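Local coordinates for protein leucyl-tRNA synthetase subunit alpha (Aquifex aeolicus, PDB 3O0A) that charges tRNA with leucine and, through the CP1 hydrolytic domain described here, probably clears mischarged tRNA by hydrolysis, at residues 102-107 with 127-132; 53-58 with 139-144. All coordinates share one frame; numbering follows the deposited sequence.

Overall arrangement
Contacts 1 and 2 illustrate how one small mixed sheet can be fastened at both of its margins. Across that sheet the strands run 106-114, 121-127, 55-58 and 138-141: contact 1 joins the first two where 121-127 gives way to a turn, and contact 2 joins the last two, its centre about 4 Å from that of the chain. The two contact centres lie about 12 Å apart. In sequence, 53-58 comes first and 139-144 last, with both segments of contact 1 between them. The two meet directly, Val130 CG2 lying 3.4 Å from Val57 CG1 and Tyr129 OH 3.7 Å from Cys141 SG. Packing thus runs on between them through the editing domain, contact 2 central and contact 1 farther out.

Contact 1 (102-107 with 127-132); sequences EDKEGV and ANYVLY
Asn128 grips Glu105 twice, once with its backbone and once with its side chain. Its N-H reaches Glu105 O at 2.9 Å, while its amide oxygen OD1 accepts from Glu105 N at 3.1 Å. The second bond is straight at hydrogen (177°), yet the donor stands above the amide plane, 54° out of it. With chi1 at 62°, CG sits between the backbone N and the carbonyl carbon, which folds the amide back over its own backbone toward Glu105. With an alanine here, Glu105 N would probably lose its acceptor and the strand entrance would be tied to the turn by one bond fewer. Beside this pair, the ammonium of Lys104 lies over a face of the Tyr129 ring, a cation-pi contact in which NZ is 3.4 Å from the ring centroid but closest to CG, at 3.0 Å. Val130 CG2 packs against the opposite face, and Tyr129 OH is hydrogen-bonded to Asp149, so the ring is held on both faces and at its hydroxyl. Further out, Lys89 takes the carboxylate of Glu105 in a salt bridge. Gly106 and Ala127 form a non-hydrogen-bonded antiparallel pair, their CA atoms 4.0 Å apart, Ala127 being also the first residue of a type I turn that runs to Val130. Helix 80-91 packs on Glu105 and Asn128, helix 147-156 on Lys104 and Tyr129, and strand 55-58 on Ala127.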
# COMPACT_ATOMS: atom_id res chain seq x y z
N GLU A 102 -12.89 -6.94 -14.77
CA GLU A 102 -14.34 -6.80 -14.67
C GLU A 102 -14.81 -7.28 -13.30
O GLU A 102 -16.01 -7.35 -13.02
CB GLU A 102 -15.04 -7.54 -15.81
CG GLU A 102 -16.28 -6.83 -16.36
CD GLU A 102 -15.96 -5.70 -17.34
OE1 GLU A 102 -14.86 -5.11 -17.27
OE2 GLU A 102 -16.83 -5.38 -18.18
N ASP A 103 -13.84 -7.61 -12.44
CA ASP A 103 -14.07 -8.00 -11.05
C ASP A 103 -12.74 -8.27 -10.36
O ASP A 103 -12.46 -9.41 -9.99
CB ASP A 103 -14.95 -9.24 -10.93
CG ASP A 103 -16.36 -8.92 -10.49
OD1 ASP A 103 -16.54 -8.37 -9.38
OD2 ASP A 103 -17.29 -9.24 -11.25
N LYS A 104 -11.92 -7.24 -10.23
CA LYS A 104 -10.75 -7.27 -9.34
C LYS A 104 -10.98 -8.21 -8.16
O LYS A 104 -12.09 -8.31 -7.65
CB LYS A 104 -10.50 -5.87 -8.81
CG LYS A 104 -10.29 -4.86 -9.90
CD LYS A 104 -9.90 -3.53 -9.35
CE LYS A 104 -9.19 -2.74 -10.42
NZ LYS A 104 -7.76 -3.14 -10.46
N GLU A 105 -9.92 -8.91 -7.75
CA GLU A 105 -10.02 -9.87 -6.65
C GLU A 105 -8.86 -9.66 -5.69
O GLU A 105 -7.72 -9.49 -6.12
CB GLU A 105 -10.03 -11.32 -7.14
CG GLU A 105 -10.41 -12.32 -6.02
CD GLU A 105 -10.36 -13.80 -6.42
OE1 GLU A 105 -10.26 -14.10 -7.63
OE2 GLU A 105 -10.44 -14.66 -5.50
N GLY A 106 -9.18 -9.67 -4.40
CA GLY A 106 -8.14 -9.60 -3.38
C GLY A 106 -8.56 -10.17 -2.04
O GLY A 106 -9.71 -10.60 -1.84
N VAL A 107 -7.62 -10.16 -1.10
CA VAL A 107 -7.82 -10.75 0.21
C VAL A 107 -7.09 -9.89 1.25
O VAL A 107 -6.02 -9.35 0.97
CB VAL A 107 -7.31 -12.21 0.29
CG1 VAL A 107 -8.19 -13.14 -0.56
CG2 VAL A 107 -5.84 -12.34 -0.11
N ALA A 127 -3.76 -8.56 -4.02
CA ALA A 127 -4.74 -8.46 -5.13
C ALA A 127 -4.20 -8.87 -6.49
O ALA A 127 -3.00 -8.80 -6.73
CB ALA A 127 -5.34 -7.05 -5.19
N ASN A 128 -5.10 -9.32 -7.38
CA ASN A 128 -4.70 -9.82 -8.70
C ASN A 128 -4.12 -8.76 -9.62
O ASN A 128 -3.22 -9.04 -10.43
CB ASN A 128 -5.83 -10.58 -9.39
CG ASN A 128 -7.06 -9.72 -9.67
OD1 ASN A 128 -7.19 -8.61 -9.14
ND2 ASN A 128 -7.96 -10.23 -10.51
N TYR A 129 -4.60 -7.52 -9.48
CA TYR A 129 -4.23 -6.45 -10.42
C TYR A 129 -2.82 -5.87 -10.20
O TYR A 129 -2.31 -5.11 -11.03
CB TYR A 129 -5.30 -5.35 -10.43
CG TYR A 129 -5.30 -4.39 -9.25
CD1 TYR A 129 -5.92 -4.72 -8.04
CD2 TYR A 129 -4.70 -3.13 -9.35
CE1 TYR A 129 -5.92 -3.84 -6.95
CE2 TYR A 129 -4.70 -2.24 -8.26
CZ TYR A 129 -5.31 -2.59 -7.08
OH TYR A 129 -5.32 -1.70 -6.02
N VAL A 130 -2.20 -6.25 -9.08
CA VAL A 130 -0.87 -5.79 -8.75
C VAL A 130 0.11 -6.87 -9.16
O VAL A 130 0.06 -7.99 -8.66
CB VAL A 130 -0.78 -5.43 -7.23
CG1 VAL A 130 0.66 -5.12 -6.83
CG2 VAL A 130 -1.68 -4.23 -6.94
N LEU A 131 0.99 -6.53 -10.09
CA LEU A 131 1.95 -7.49 -10.61
C LEU A 131 3.24 -7.42 -9.81
O LEU A 131 3.73 -6.33 -9.52
CB LEU A 131 2.21 -7.26 -12.10
CG LEU A 131 0.99 -7.42 -13.02
CD1 LEU A 131 1.35 -7.13 -14.49
CD2 LEU A 131 0.37 -8.81 -12.89
N TYR A 132 3.81 -8.59 -9.49
CA TYR A 132 5.05 -8.63 -8.74
C TYR A 132 6.19 -7.87 -9.44
O TYR A 132 7.07 -7.31 -8.79
CB TYR A 132 5.46 -10.08 -8.43
CG TYR A 132 6.65 -10.18 -7.50
CD1 TYR A 132 6.59 -9.64 -6.21
CD2 TYR A 132 7.82 -10.80 -7.90
CE1 TYR A 132 7.68 -9.72 -5.35
CE2 TYR A 132 8.92 -10.88 -7.04
CZ TYR A 132 8.84 -10.34 -5.77
OH TYR A 132 9.92 -10.42 -4.93

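Contact 2 (53-58 with 139-144); sequences ATFVVL and IMCVPA
Cys141 drops its CB onto the ring of Phe55, 3.4 Å from the centroid and 14° off the ring normal, a CH-pi contact over the centre of one face. With SG anti to the carbonyl carbon (chi1 -58°), the sulfur lies beside the backbone N, where it meets Val57 CG2 at 3.4 Å and makes an oblique sulfur-aromatic contact with the ring. Pro143 completes this tight side: its CG meets the ring edge at Phe55 CE1 (3.5 Å), and its CD lies beside Thr54 OG1, a hydroxyl bonded to Pro159 O. On the face of Val56 and Met140 the contacts are looser: Ala53 CB touches Met140 CB at 4.1 Å and Val142 CG2 at 4.2 Å. On the Phe55 side, too, packing slackens at partly exposed Ile139, whose CG1 is 4.2 Å from Val57 CB. Outermost strand 138-141 of the mixed sheet here pairs antiparallel with inner strand 55-58. Val57 and Ile139 exchange two hydrogen bonds, and beyond them Cys141 N gives to Phe55 O while Cys141 O receives Thr54 N at 3.0 Å. Strand 121-127 flanks Val56 on its other edge, and helix 147-156 packs against Phe55 and Pro143. With no charged side chain in either segment, the pairing relies on main-chain hydrogen bonds and apolar packing, with Cys141 CB over the Phe55 face, Pro143 at its edge and the sulfur against Val57.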
# COMPACT_ATOMS: atom_id res chain seq x y z
N ALA A 53 -2.88 7.51 0.85
CA ALA A 53 -2.84 6.05 0.87
C ALA A 53 -3.79 5.54 1.94
O ALA A 53 -3.65 5.87 3.12
CB ALA A 53 -1.40 5.53 1.08
N THR A 54 -4.78 4.76 1.52
CA THR A 54 -5.76 4.22 2.48
C THR A 54 -5.67 2.70 2.62
O THR A 54 -6.40 2.10 3.44
CB THR A 54 -7.20 4.63 2.10
OG1 THR A 54 -7.53 4.10 0.82
CG2 THR A 54 -7.34 6.15 2.07
N PHE A 55 -4.81 2.09 1.81
CA PHE A 55 -4.45 0.68 1.95
C PHE A 55 -3.19 0.37 1.15
O PHE A 55 -2.74 1.20 0.35
CB PHE A 55 -5.63 -0.27 1.58
CG PHE A 55 -6.16 -0.12 0.17
CD1 PHE A 55 -7.00 0.94 -0.18
CD2 PHE A 55 -5.89 -1.11 -0.77
CE1 PHE A 55 -7.51 1.04 -1.48
CE2 PHE A 55 -6.41 -1.02 -2.07
CZ PHE A 55 -7.21 0.06 -2.42
N VAL A 56 -2.61 -0.80 1.42
CA VAL A 56 -1.43 -1.29 0.75
C VAL A 56 -1.79 -2.61 0.09
O VAL A 56 -2.53 -3.41 0.68
CB VAL A 56 -0.28 -1.48 1.78
CG1 VAL A 56 0.93 -2.21 1.18
CG2 VAL A 56 0.14 -0.11 2.34
N VAL A 57 -1.29 -2.85 -1.12
CA VAL A 57 -1.50 -4.14 -1.79
C VAL A 57 -0.18 -4.79 -2.20
O VAL A 57 0.67 -4.15 -2.83
CB VAL A 57 -2.41 -4.02 -3.04
CG1 VAL A 57 -2.46 -5.36 -3.78
CG2 VAL A 57 -3.83 -3.59 -2.65
N LEU A 58 -0.01 -6.06 -1.84
CA LEU A 58 1.12 -6.86 -2.29
C LEU A 58 0.65 -7.72 -3.44
O LEU A 58 -0.45 -8.27 -3.40
CB LEU A 58 1.58 -7.79 -1.16
CG LEU A 58 2.47 -7.22 -0.04
CD1 LEU A 58 2.01 -5.88 0.48
CD2 LEU A 58 2.66 -8.25 1.08
N ILE A 139 2.41 -2.02 -3.58
CA ILE A 139 2.06 -0.64 -3.90
C ILE A 139 1.29 0.00 -2.75
O ILE A 139 0.62 -0.68 -1.97
CB ILE A 139 1.26 -0.54 -5.24
CG1 ILE A 139 -0.08 -1.29 -5.14
CG2 ILE A 139 2.10 -1.06 -6.42
CD1 ILE A 139 -1.12 -0.86 -6.20
N MET A 140 1.41 1.33 -2.65
CA MET A 140 0.46 2.08 -1.86
C MET A 140 -0.76 2.39 -2.72
O MET A 140 -0.64 2.68 -3.92
CB MET A 140 1.07 3.36 -1.30
CG MET A 140 1.35 4.43 -2.34
SD MET A 140 2.19 5.80 -1.54
CE MET A 140 1.92 7.04 -2.80
N CYS A 141 -1.93 2.28 -2.11
CA CYS A 141 -3.15 2.47 -2.87
C CYS A 141 -3.89 3.73 -2.46
O CYS A 141 -4.18 3.95 -1.29
CB CYS A 141 -4.04 1.23 -2.74
SG CYS A 141 -3.20 -0.27 -3.32
N VAL A 142 -4.17 4.56 -3.47
CA VAL A 142 -4.73 5.88 -3.28
C VAL A 142 -5.97 5.93 -4.19
O VAL A 142 -5.91 6.44 -5.32
CB VAL A 142 -3.70 6.98 -3.65
CG1 VAL A 142 -4.27 8.40 -3.39
CG2 VAL A 142 -2.39 6.77 -2.86
N PRO A 143 -7.10 5.39 -3.70
CA PRO A 143 -8.29 5.30 -4.56
C PRO A 143 -8.79 6.64 -5.10
O PRO A 143 -9.39 6.66 -6.17
CB PRO A 143 -9.36 4.68 -3.65
CG PRO A 143 -8.68 4.21 -2.45
CD PRO A 143 -7.31 4.81 -2.36
N ALA A 144 -8.55 7.73 -4.37
CA ALA A 144 -8.94 9.06 -4.85
C ALA A 144 -8.25 9.45 -6.16
O ALA A 144 -8.79 10.24 -6.94
CB ALA A 144 -8.69 10.11 -3.78